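Local atomic coordinates of 1,3-alpha-isomaltosidase (Kribbella flavida DSM 17836, PDB entry 5X3I), a protein that hydrolyses the alpha-1,3-glucosidic linkages of the cyclic tetrasaccharide cyclobis-(1-6)-alpha-nigerosyl inside the cell, releasing isomaltose. Residues Q340-W345 with L391-L396; R346-A351 with E362-R367; G356-A361 with W452-R457. The protein carries 1 engineered substitution. All coordinates share one frame; numbering follows the deposited sequence.

Contact 1: Q340-W345 with L391-L396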
loop_
_atom_site.group_PDB
_atom_site.type_symbol
_atom_site.label_atom_id
_atom_site.label_comp_id
_atom_site.label_asym_id
_atom_site.label_seq_id
_atom_site.Cartn_x
_atom_site.Cartn_y
_atom_site.Cartn_z
ATOM N N GLN A 340 22.793 3.846 -3.961
ATOM C CA GLN A 340 23.196 2.600 -4.571
ATOM C C GLN A 340 22.652 1.448 -3.734
ATOM O O GLN A 340 21.610 0.906 -4.065
ATOM C CB GLN A 340 24.722 2.545 -4.734
ATOM C CG GLN A 340 25.218 3.564 -5.771
ATOM C CD GLN A 340 26.681 3.415 -6.163
ATOM O OE1 GLN A 340 27.346 2.444 -5.820
ATOM N NE2 GLN A 340 27.185 4.401 -6.889
ATOM N N GLY A 341 23.272 1.166 -2.628
ATOM C CA GLY A 341 22.747 0.206 -1.710
ATOM C C GLY A 341 21.613 0.664 -0.810
ATOM O O GLY A 341 20.922 -0.139 -0.306
ATOM N N ILE A 342 21.481 1.975 -0.620
ATOM C CA ILE A 342 20.467 2.567 0.218
ATOM C C ILE A 342 20.578 2.048 1.643
ATOM O O ILE A 342 19.602 1.787 2.283
ATOM C CB ILE A 342 19.033 2.370 -0.309
ATOM C CG1 ILE A 342 18.983 2.247 -1.826
ATOM C CG2 ILE A 342 18.109 3.467 0.162
ATOM C CD1 ILE A 342 19.323 3.480 -2.607
ATOM N N THR A 343 21.797 1.887 2.101
ATOM C CA THR A 343 22.067 1.532 3.461
ATOM C C THR A 343 23.288 2.283 3.980
ATOM O O THR A 343 23.778 1.994 5.014
ATOM C CB THR A 343 22.172 -0.003 3.654
ATOM O OG1 THR A 343 22.173 -0.326 5.031
ATOM C CG2 THR A 343 23.414 -0.512 2.991
ATOM N N ILE A 344 23.726 3.278 3.231
ATOM C CA ILE A 344 24.895 4.092 3.591
ATOM C C ILE A 344 24.655 5.587 3.308
ATOM O O ILE A 344 24.089 5.929 2.282
ATOM C CB ILE A 344 26.148 3.607 2.805
ATOM C CG1 ILE A 344 26.589 2.226 3.294
ATOM C CG2 ILE A 344 27.300 4.603 2.903
ATOM C CD1 ILE A 344 27.684 1.606 2.459
ATOM N N TRP A 345 25.058 6.475 4.218
ATOM C CA TRP A 345 24.874 7.915 3.993
ATOM C C TRP A 345 25.594 8.362 2.709
ATOM O O TRP A 345 26.716 7.950 2.457
ATOM C CB TRP A 345 25.398 8.735 5.179
ATOM C CG TRP A 345 24.626 8.627 6.463
ATOM C CD1 TRP A 345 24.891 7.801 7.518
ATOM C CD2 TRP A 345 23.490 9.406 6.844
ATOM N NE1 TRP A 345 23.978 8.010 8.530
ATOM C CE2 TRP A 345 23.106 8.989 8.136
ATOM C CE3 TRP A 345 22.757 10.416 6.218
ATOM C CZ2 TRP A 345 22.029 9.544 8.803
ATOM C CZ3 TRP A 345 21.683 10.963 6.888
ATOM C CH2 TRP A 345 21.328 10.524 8.164
ATOM N N LEU A 391 14.459 7.121 8.330
ATOM C CA LEU A 391 15.197 6.960 7.075
ATOM C C LEU A 391 14.459 6.057 6.067
ATOM O O LEU A 391 13.938 5.013 6.428
ATOM C CB LEU A 391 16.586 6.386 7.350
ATOM C CG LEU A 391 17.505 7.232 8.243
ATOM C CD1 LEU A 391 18.871 6.565 8.371
ATOM C CD2 LEU A 391 17.621 8.658 7.723
ATOM N N TRP A 392 14.452 6.473 4.810
ATOM C CA TRP A 392 13.801 5.741 3.725
ATOM C C TRP A 392 14.503 4.424 3.419
ATOM O O TRP A 392 15.723 4.330 3.497
ATOM C CB TRP A 392 13.764 6.625 2.480
ATOM C CG TRP A 392 13.018 6.117 1.263
ATOM C CD1 TRP A 392 11.683 6.251 1.000
ATOM C CD2 TRP A 392 13.589 5.488 0.111
ATOM N NE1 TRP A 392 11.386 5.712 -0.228
ATOM C CE2 TRP A 392 12.539 5.239 -0.796
ATOM C CE3 TRP A 392 14.883 5.098 -0.236
ATOM C CZ2 TRP A 392 12.744 4.616 -2.023
ATOM C CZ3 TRP A 392 15.086 4.483 -1.457
ATOM C CH2 TRP A 392 14.020 4.244 -2.334
ATOM N N GLN A 393 13.707 3.425 3.053
ATOM C CA GLN A 393 14.185 2.111 2.667
ATOM C C GLN A 393 13.372 1.558 1.496
ATOM O O GLN A 393 12.205 1.918 1.309
ATOM C CB GLN A 393 14.102 1.139 3.838
ATOM C CG GLN A 393 15.100 1.391 4.935
ATOM C CD GLN A 393 16.491 0.974 4.520
ATOM O OE1 GLN A 393 16.811 -0.209 4.498
ATOM N NE2 GLN A 393 17.315 1.947 4.169
ATOM N N ILE A 394 14.014 0.688 0.724
ATOM C CA ILE A 394 13.377 -0.044 -0.360
ATOM C C ILE A 394 13.924 -1.478 -0.331
ATOM O O ILE A 394 15.100 -1.675 -0.081
ATOM C CB ILE A 394 13.642 0.655 -1.728
ATOM C CG1 ILE A 394 12.849 -0.000 -2.864
ATOM C CG2 ILE A 394 15.131 0.705 -2.043
ATOM C CD1 ILE A 394 11.407 0.447 -2.936
ATOM N N PRO A 395 13.073 -2.490 -0.584
ATOM C CA PRO A 395 13.592 -3.862 -0.521
ATOM C C PRO A 395 14.129 -4.329 -1.869
ATOM O O PRO A 395 13.599 -5.284 -2.445
ATOM C CB PRO A 395 12.364 -4.674 -0.116
ATOM C CG PRO A 395 11.233 -3.930 -0.782
ATOM C CD PRO A 395 11.608 -2.467 -0.736
ATOM N N LEU A 396 15.149 -3.638 -2.360
ATOM C CA LEU A 396 15.737 -3.898 -3.667
ATOM C C LEU A 396 17.234 -3.653 -3.636
ATOM O O LEU A 396 17.692 -2.683 -3.037
ATOM C CB LEU A 396 15.104 -3.007 -4.735
ATOM C CG LEU A 396 13.626 -3.236 -5.042
ATOM C CD1 LEU A 396 13.085 -2.140 -5.957
ATOM C CD2 LEU A 396 13.451 -4.611 -5.657
HETATM O O HOH W 1 20.135 -1.302 -3.741
HETATM O O HOH W 2 18.345 -1.287 -0.569
HETATM O O HOH W 3 16.910 0.198 1.386
#
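Ile342 packs against Trp392 and Ile394 where the loop that follows strand 330-333 of the TIM barrel passes the C-terminal end of the neighbouring parallel strand 388-393. Just before it in the chain, one water donates to both Gln340 O and Leu396 O, and a second water lies within hydrogen-bonding distance of Gly341 O and Leu396 O. From Ile342 itself, CG2 meets the edge of the Trp392 indole, 3.6 Å from CZ3 and near the ring plane, while CG1 lies 4.2 Å from Ile394 CG2. The indole so bordered belongs to the active site: it touches Ala471, the engineered replacement of the probable nucleophile, and its NE1 binds a glycerol. The carbonyl of Ile342 receives Gln393 NE2 at 3.0 Å, the donor standing almost in line with the C=O bond (163°). A bend at chi2 (-74°) folds the glutamine back, and the same NE2 also reaches Trp392 O of its own strand, while OE1 is held by Arg456. Both N-H bonds and the carbonyl of this buried amide thus have partners, which should fix its rotation. Further on, Trp345 crosses Leu391 at about a right angle, its CH2 4.2 Å from Leu391 CD2.

Contact 2: R346-A351 with E362-R367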
loop_
_atom_site.group_PDB
_atom_site.type_symbol
_atom_site.label_atom_id
_atom_site.label_comp_id
_atom_site.label_asym_id
_atom_site.label_seq_id
_atom_site.Cartn_x
_atom_site.Cartn_y
_atom_site.Cartn_z
ATOM N N ARG A 346 24.950 9.191 1.903
ATOM C CA ARG A 346 25.602 9.713 0.709
ATOM C C ARG A 346 26.919 10.417 1.054
ATOM O O ARG A 346 27.006 11.138 2.054
ATOM C CB ARG A 346 24.693 10.672 -0.053
ATOM C CG ARG A 346 25.325 11.195 -1.340
ATOM C CD ARG A 346 24.276 11.685 -2.335
ATOM N NE ARG A 346 23.635 12.922 -1.916
ATOM C CZ ARG A 346 23.935 14.122 -2.400
ATOM N NH1 ARG A 346 24.885 14.263 -3.317
ATOM N NH2 ARG A 346 23.274 15.184 -1.974
ATOM N N ASP A 347 27.909 10.167 0.198
ATOM C CA ASP A 347 29.294 10.646 0.291
ATOM C C ASP A 347 30.068 10.116 1.488
ATOM O O ASP A 347 31.092 10.676 1.853
ATOM C CB ASP A 347 29.330 12.177 0.331
ATOM C CG ASP A 347 28.785 12.798 -0.924
ATOM O OD1 ASP A 347 28.912 12.166 -1.984
ATOM O OD2 ASP A 347 28.219 13.908 -0.859
ATOM N N ALA A 348 29.628 9.001 2.052
ATOM C CA ALA A 348 30.401 8.351 3.101
ATOM C C ALA A 348 31.623 7.697 2.481
ATOM O O ALA A 348 31.562 7.217 1.355
ATOM C CB ALA A 348 29.573 7.325 3.840
ATOM N N VAL A 349 32.721 7.669 3.224
ATOM C CA VAL A 349 33.965 7.083 2.741
ATOM C C VAL A 349 34.364 5.860 3.573
ATOM O O VAL A 349 34.412 5.912 4.794
ATOM C CB VAL A 349 35.095 8.127 2.752
ATOM C CG1 VAL A 349 36.428 7.484 2.426
ATOM C CG2 VAL A 349 34.776 9.246 1.775
ATOM N N TYR A 350 34.611 4.747 2.901
ATOM C CA TYR A 350 34.839 3.478 3.581
ATOM C C TYR A 350 35.552 2.490 2.668
ATOM O O TYR A 350 35.531 2.636 1.456
ATOM C CB TYR A 350 33.508 2.882 4.049
ATOM C CG TYR A 350 32.546 2.681 2.909
ATOM C CD1 TYR A 350 31.796 3.737 2.415
ATOM C CD2 TYR A 350 32.412 1.437 2.297
ATOM C CE1 TYR A 350 30.924 3.560 1.346
ATOM C CE2 TYR A 350 31.538 1.252 1.235
ATOM C CZ TYR A 350 30.803 2.321 0.767
ATOM O OH TYR A 350 29.946 2.153 -0.276
ATOM N N ALA A 351 36.154 1.466 3.249
ATOM C CA ALA A 351 36.689 0.376 2.454
ATOM C C ALA A 351 35.570 -0.622 2.176
ATOM O O ALA A 351 34.933 -1.095 3.095
ATOM C CB ALA A 351 37.843 -0.297 3.171
ATOM N N GLU A 362 32.268 2.489 12.587
ATOM C CA GLU A 362 33.614 3.025 12.516
ATOM C C GLU A 362 34.269 2.798 11.145
ATOM O O GLU A 362 35.333 3.338 10.888
ATOM C CB GLU A 362 34.476 2.427 13.634
ATOM C CG GLU A 362 34.599 0.917 13.592
ATOM C CD GLU A 362 33.525 0.183 14.392
ATOM O OE1 GLU A 362 32.447 0.764 14.686
ATOM O OE2 GLU A 362 33.770 -1.000 14.722
ATOM N N ASP A 363 33.640 2.013 10.271
ATOM C CA ASP A 363 34.125 1.864 8.898
ATOM C C ASP A 363 34.032 3.175 8.121
ATOM O O ASP A 363 34.729 3.361 7.134
ATOM C CB ASP A 363 33.334 0.807 8.114
ATOM C CG ASP A 363 33.412 -0.585 8.717
ATOM O OD1 ASP A 363 34.266 -0.857 9.580
ATOM O OD2 ASP A 363 32.609 -1.424 8.287
ATOM N N PHE A 364 33.135 4.056 8.544
ATOM C CA PHE A 364 32.765 5.213 7.738
ATOM C C PHE A 364 33.455 6.509 8.177
ATOM O O PHE A 364 33.556 6.800 9.363
ATOM C CB PHE A 364 31.245 5.413 7.773
ATOM C CG PHE A 364 30.457 4.256 7.209
ATOM C CD1 PHE A 364 30.467 3.989 5.843
ATOM C CD2 PHE A 364 29.702 3.440 8.041
ATOM C CE1 PHE A 364 29.742 2.928 5.321
ATOM C CE2 PHE A 364 28.971 2.373 7.527
ATOM C CZ PHE A 364 28.989 2.113 6.168
ATOM N N SER A 365 33.921 7.278 7.204
ATOM C CA SER A 365 34.316 8.661 7.437
ATOM C C SER A 365 33.372 9.556 6.669
ATOM O O SER A 365 32.902 9.180 5.609
ATOM C CB SER A 365 35.758 8.929 6.996
ATOM O OG SER A 365 36.636 7.965 7.536
ATOM N N TYR A 366 33.120 10.742 7.200
ATOM C CA TYR A 366 32.242 11.707 6.564
ATOM C C TYR A 366 33.015 13.007 6.310
ATOM O O TYR A 366 33.551 13.618 7.224
ATOM C CB TYR A 366 30.994 11.923 7.433
ATOM C CG TYR A 366 30.299 10.611 7.742
ATOM C CD1 TYR A 366 29.354 10.081 6.872
ATOM C CD2 TYR A 366 30.623 9.879 8.878
ATOM C CE1 TYR A 366 28.735 8.864 7.131
ATOM C CE2 TYR A 366 30.008 8.664 9.146
ATOM C CZ TYR A 366 29.067 8.163 8.262
ATOM O OH TYR A 366 28.466 6.963 8.517
ATOM N N ARG A 367 33.084 13.405 5.052
ATOM C CA ARG A 367 33.910 14.535 4.652
ATOM C C ARG A 367 33.200 15.864 4.835
ATOM O O ARG A 367 31.999 15.968 4.576
ATOM C CB ARG A 367 34.347 14.364 3.199
ATOM C CG ARG A 367 35.360 13.251 3.025
ATOM C CD ARG A 367 36.558 13.507 3.931
ATOM N NE ARG A 367 36.975 12.328 4.684
ATOM C CZ ARG A 367 37.903 11.477 4.263
ATOM N NH1 ARG A 367 38.492 11.678 3.092
ATOM N NH2 ARG A 367 38.242 10.431 5.006
HETATM O O HOH W 4 36.604 5.515 6.473
HETATM O O HOH W 5 36.379 1.421 6.074
#
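Val349 and Ser365 exchange two backbone hydrogen bonds, Val349 N to Ser365 O and Ser365 N to Val349 O, each 2.8 Å long. Val349 O takes a second proton from a water that also hydrogen-bonds Ser365 OG, and it faces a CA-H...O contact from Phe364 CA at 3.4 Å. Two residues further along, toward the loop, another water accepts from Ala351 N and donates to Asp363 O, continuing the pairing where direct bonds stop. These links make a short, weakly bonded antiparallel hairpin with a long connecting loop, an excursion at the surface of the TIM-barrel domain that rests on the hydrogen-bonded pair of Val349 with Ser365. On the face of Ala348 and Tyr366, the methyl CB of Ala348 sits 3.7 Å from Tyr366 CE1 and 4.0 Å from Phe364 CD1. Phe364 turns its edge toward the face of Tyr350 in an offset edge-to-face pair, ring planes at 69°, with CE1 3.6 Å from Tyr350 CD1. Tyr350 has CG between its backbone N and carbonyl carbon (chi1 58°), which sets the phenol alongside Phe364, both side chains pointing the same way. His359 and Ile344 pack against both rings. On the other face, Val349 CG1 lies over the guanidinium of Arg367, though the closest approach of the two residues is Val349 CG2 to Arg367 CG at 4.2 Å.

Contact 3: G356-A361 with W452-R457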
loop_
_atom_site.group_PDB
_atom_site.type_symbol
_atom_site.label_atom_id
_atom_site.label_comp_id
_atom_site.label_asym_id
_atom_site.label_seq_id
_atom_site.Cartn_x
_atom_site.Cartn_y
_atom_site.Cartn_z
ATOM N N GLY A 356 30.616 -8.935 0.874
ATOM C CA GLY A 356 29.225 -8.565 1.059
ATOM C C GLY A 356 28.761 -8.569 2.508
ATOM O O GLY A 356 27.566 -8.611 2.777
ATOM N N SER A 357 29.703 -8.539 3.442
ATOM C CA SER A 357 29.370 -8.441 4.855
ATOM C C SER A 357 28.935 -7.019 5.190
ATOM O O SER A 357 29.284 -6.084 4.494
ATOM C CB SER A 357 30.558 -8.848 5.728
ATOM O OG SER A 357 31.689 -8.046 5.455
ATOM N N ALA A 358 28.175 -6.875 6.264
ATOM C CA ALA A 358 27.708 -5.579 6.722
ATOM C C ALA A 358 28.837 -4.731 7.326
ATOM O O ALA A 358 29.825 -5.267 7.802
ATOM C CB ALA A 358 26.600 -5.768 7.734
ATOM N N HIS A 359 28.661 -3.412 7.319
ATOM C CA HIS A 359 29.638 -2.465 7.891
ATOM C C HIS A 359 29.349 -2.111 9.341
ATOM O O HIS A 359 28.196 -2.095 9.756
ATOM C CB HIS A 359 29.687 -1.163 7.092
ATOM C CG HIS A 359 30.338 -1.299 5.756
ATOM N ND1 HIS A 359 31.702 -1.390 5.599
ATOM C CD2 HIS A 359 29.810 -1.369 4.514
ATOM C CE1 HIS A 359 31.988 -1.518 4.317
ATOM N NE2 HIS A 359 30.857 -1.506 3.638
ATOM N N ARG A 360 30.396 -1.880 10.127
ATOM C CA ARG A 360 30.186 -1.243 11.416
ATOM C C ARG A 360 30.278 0.277 11.252
ATOM O O ARG A 360 30.734 0.760 10.220
ATOM C CB ARG A 360 31.223 -1.742 12.429
ATOM C CG ARG A 360 31.687 -3.180 12.187
ATOM C CD ARG A 360 32.848 -3.571 13.105
ATOM N NE ARG A 360 32.400 -3.884 14.458
ATOM C CZ ARG A 360 33.165 -3.821 15.540
ATOM N NH1 ARG A 360 34.437 -3.441 15.446
ATOM N NH2 ARG A 360 32.654 -4.132 16.722
ATOM N N ALA A 361 29.963 1.018 12.307
ATOM C CA ALA A 361 29.882 2.476 12.218
ATOM C C ALA A 361 31.259 3.084 11.966
ATOM O O ALA A 361 31.406 4.039 11.208
ATOM C CB ALA A 361 29.283 3.055 13.480
ATOM N N TRP A 452 20.030 -8.966 5.620
ATOM C CA TRP A 452 19.627 -7.702 5.007
ATOM C C TRP A 452 19.626 -6.536 6.010
ATOM O O TRP A 452 20.204 -5.488 5.751
ATOM C CB TRP A 452 18.235 -7.833 4.383
ATOM C CG TRP A 452 17.785 -6.630 3.606
ATOM C CD1 TRP A 452 16.840 -5.730 3.968
ATOM C CD2 TRP A 452 18.250 -6.225 2.316
ATOM N NE1 TRP A 452 16.687 -4.780 2.987
ATOM C CE2 TRP A 452 17.549 -5.062 1.965
ATOM C CE3 TRP A 452 19.194 -6.733 1.427
ATOM C CZ2 TRP A 452 17.758 -4.396 0.754
ATOM C CZ3 TRP A 452 19.413 -6.061 0.229
ATOM C CH2 TRP A 452 18.695 -4.909 -0.095
ATOM N N THR A 453 18.957 -6.741 7.138
ATOM C CA THR A 453 18.823 -5.694 8.138
ATOM C C THR A 453 20.157 -5.416 8.841
ATOM O O THR A 453 20.373 -4.306 9.326
ATOM C CB THR A 453 17.739 -6.036 9.195
ATOM O OG1 THR A 453 18.039 -7.281 9.828
ATOM C CG2 THR A 453 16.350 -6.125 8.538
ATOM N N GLU A 454 21.051 -6.403 8.879
ATOM C CA GLU A 454 22.342 -6.222 9.547
ATOM C C GLU A 454 23.112 -5.055 8.935
ATOM O O GLU A 454 23.852 -4.379 9.613
ATOM C CB GLU A 454 23.193 -7.495 9.486
ATOM C CG GLU A 454 24.464 -7.437 10.322
ATOM C CD GLU A 454 24.209 -7.392 11.828
ATOM O OE1 GLU A 454 23.065 -7.610 12.277
ATOM O OE2 GLU A 454 25.175 -7.145 12.567
ATOM N N LYS A 455 22.909 -4.816 7.646
ATOM C CA LYS A 455 23.575 -3.712 6.965
ATOM C C LYS A 455 23.096 -2.355 7.487
ATOM O O LYS A 455 23.829 -1.367 7.420
ATOM C CB LYS A 455 23.344 -3.816 5.451
ATOM C CG LYS A 455 23.791 -5.166 4.873
ATOM C CD LYS A 455 23.785 -5.184 3.358
ATOM C CE LYS A 455 24.198 -6.568 2.829
ATOM N NZ LYS A 455 25.510 -7.005 3.365
ATOM N N ARG A 456 21.871 -2.327 8.006
ATOM C CA ARG A 456 21.284 -1.114 8.554
ATOM C C ARG A 456 21.485 -0.959 10.079
ATOM O O ARG A 456 21.107 0.066 10.654
ATOM C CB ARG A 456 19.786 -1.072 8.242
ATOM C CG ARG A 456 19.419 -0.818 6.774
ATOM C CD ARG A 456 19.535 -2.052 5.881
ATOM N NE ARG A 456 19.073 -1.708 4.541
ATOM C CZ ARG A 456 19.332 -2.389 3.432
ATOM N NH1 ARG A 456 20.049 -3.511 3.460
ATOM N NH2 ARG A 456 18.859 -1.933 2.283
ATOM N N ARG A 457 22.058 -1.976 10.717
ATOM C CA ARG A 457 22.102 -2.008 12.178
ATOM C C ARG A 457 22.811 -0.785 12.780
ATOM O O ARG A 457 22.329 -0.214 13.757
ATOM C CB ARG A 457 22.765 -3.293 12.687
ATOM C CG ARG A 457 22.859 -3.387 14.211
ATOM C CD ARG A 457 23.244 -4.792 14.688
ATOM N NE ARG A 457 22.218 -5.751 14.312
ATOM C CZ ARG A 457 21.072 -5.914 14.965
ATOM N NH1 ARG A 457 20.815 -5.201 16.059
ATOM N NH2 ARG A 457 20.185 -6.797 14.529
HETATM O O HOH W 6 27.230 -4.664 3.010
HETATM O O HOH W 7 25.615 -2.420 10.619
HETATM O O HOH W 8 26.404 -1.908 6.111
#
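Lys455 NZ donates to Gly356 O at 2.7 Å, the direct polar bond by which the loop between strands 348-349 and 365-366 meets the region where helix 446-454 gives way to a turn in the TIM-barrel domain. The ammonium stands above the carbonyl plane, 39° out of it, and does not lie on a lone pair. Beside this bond, Ala358 points its methyl at the backbone of Glu454 and Lys455, with CB 3.6 Å from Glu454 O. Three waters complete the first shell. One accepts from Lys455 NZ and donates to Ser357 O; another donates to both His359 O and Glu454 O; the third accepts from His359 N and donates to Lys455 O. Two of these waters thus link the carbonyls of Glu454 and Lys455 to the backbone of His359. What positions Lys455 is partly its own chain, extended until a bend at chi4 (-55°) brings NZ round to the glycine carbonyl, and partly Trp451, which makes a cation-pi contact with it. The backbone beneath forms a type I turn from Glu454 to Arg457. Across that turn, Arg457 NE makes a salt bridge with Glu454 OE1, the oxygen lying close to the guanidinium plane but being met from above the carboxylate plane. On the loop side, His359 is fixed through both ring nitrogens, by Asp363 and Gln405. Deeper still, Arg456 bends back over Trp452, its NH1 3.3 Å above the centre of the indole and 3.0 Å from Trp452 O.

In the fold
In this one TIM-barrel domain the chemistry of the three contacts follows the elements they join. Contact 1 is buried beside the active site, contact 3 partly buried, and contact 2 at the surface. Only contact 2 pairs strands through their backbones; contacts 1 and 3, where a loop meets a strand or a turn, each have one direct side-chain-to-carbonyl bond across the segments, beside apolar packing. Waters bridge all three. Contacts 2 and 3 share an element, since 356-361 belongs to the loop connecting the hairpin strands. Contacts 1 and 2 touch where Trp345 CD1 lies 3.8 Å from Tyr366 OH, and a weak hydrogen bond from Thr343 OG1 to Lys455 O joins contacts 1 and 3.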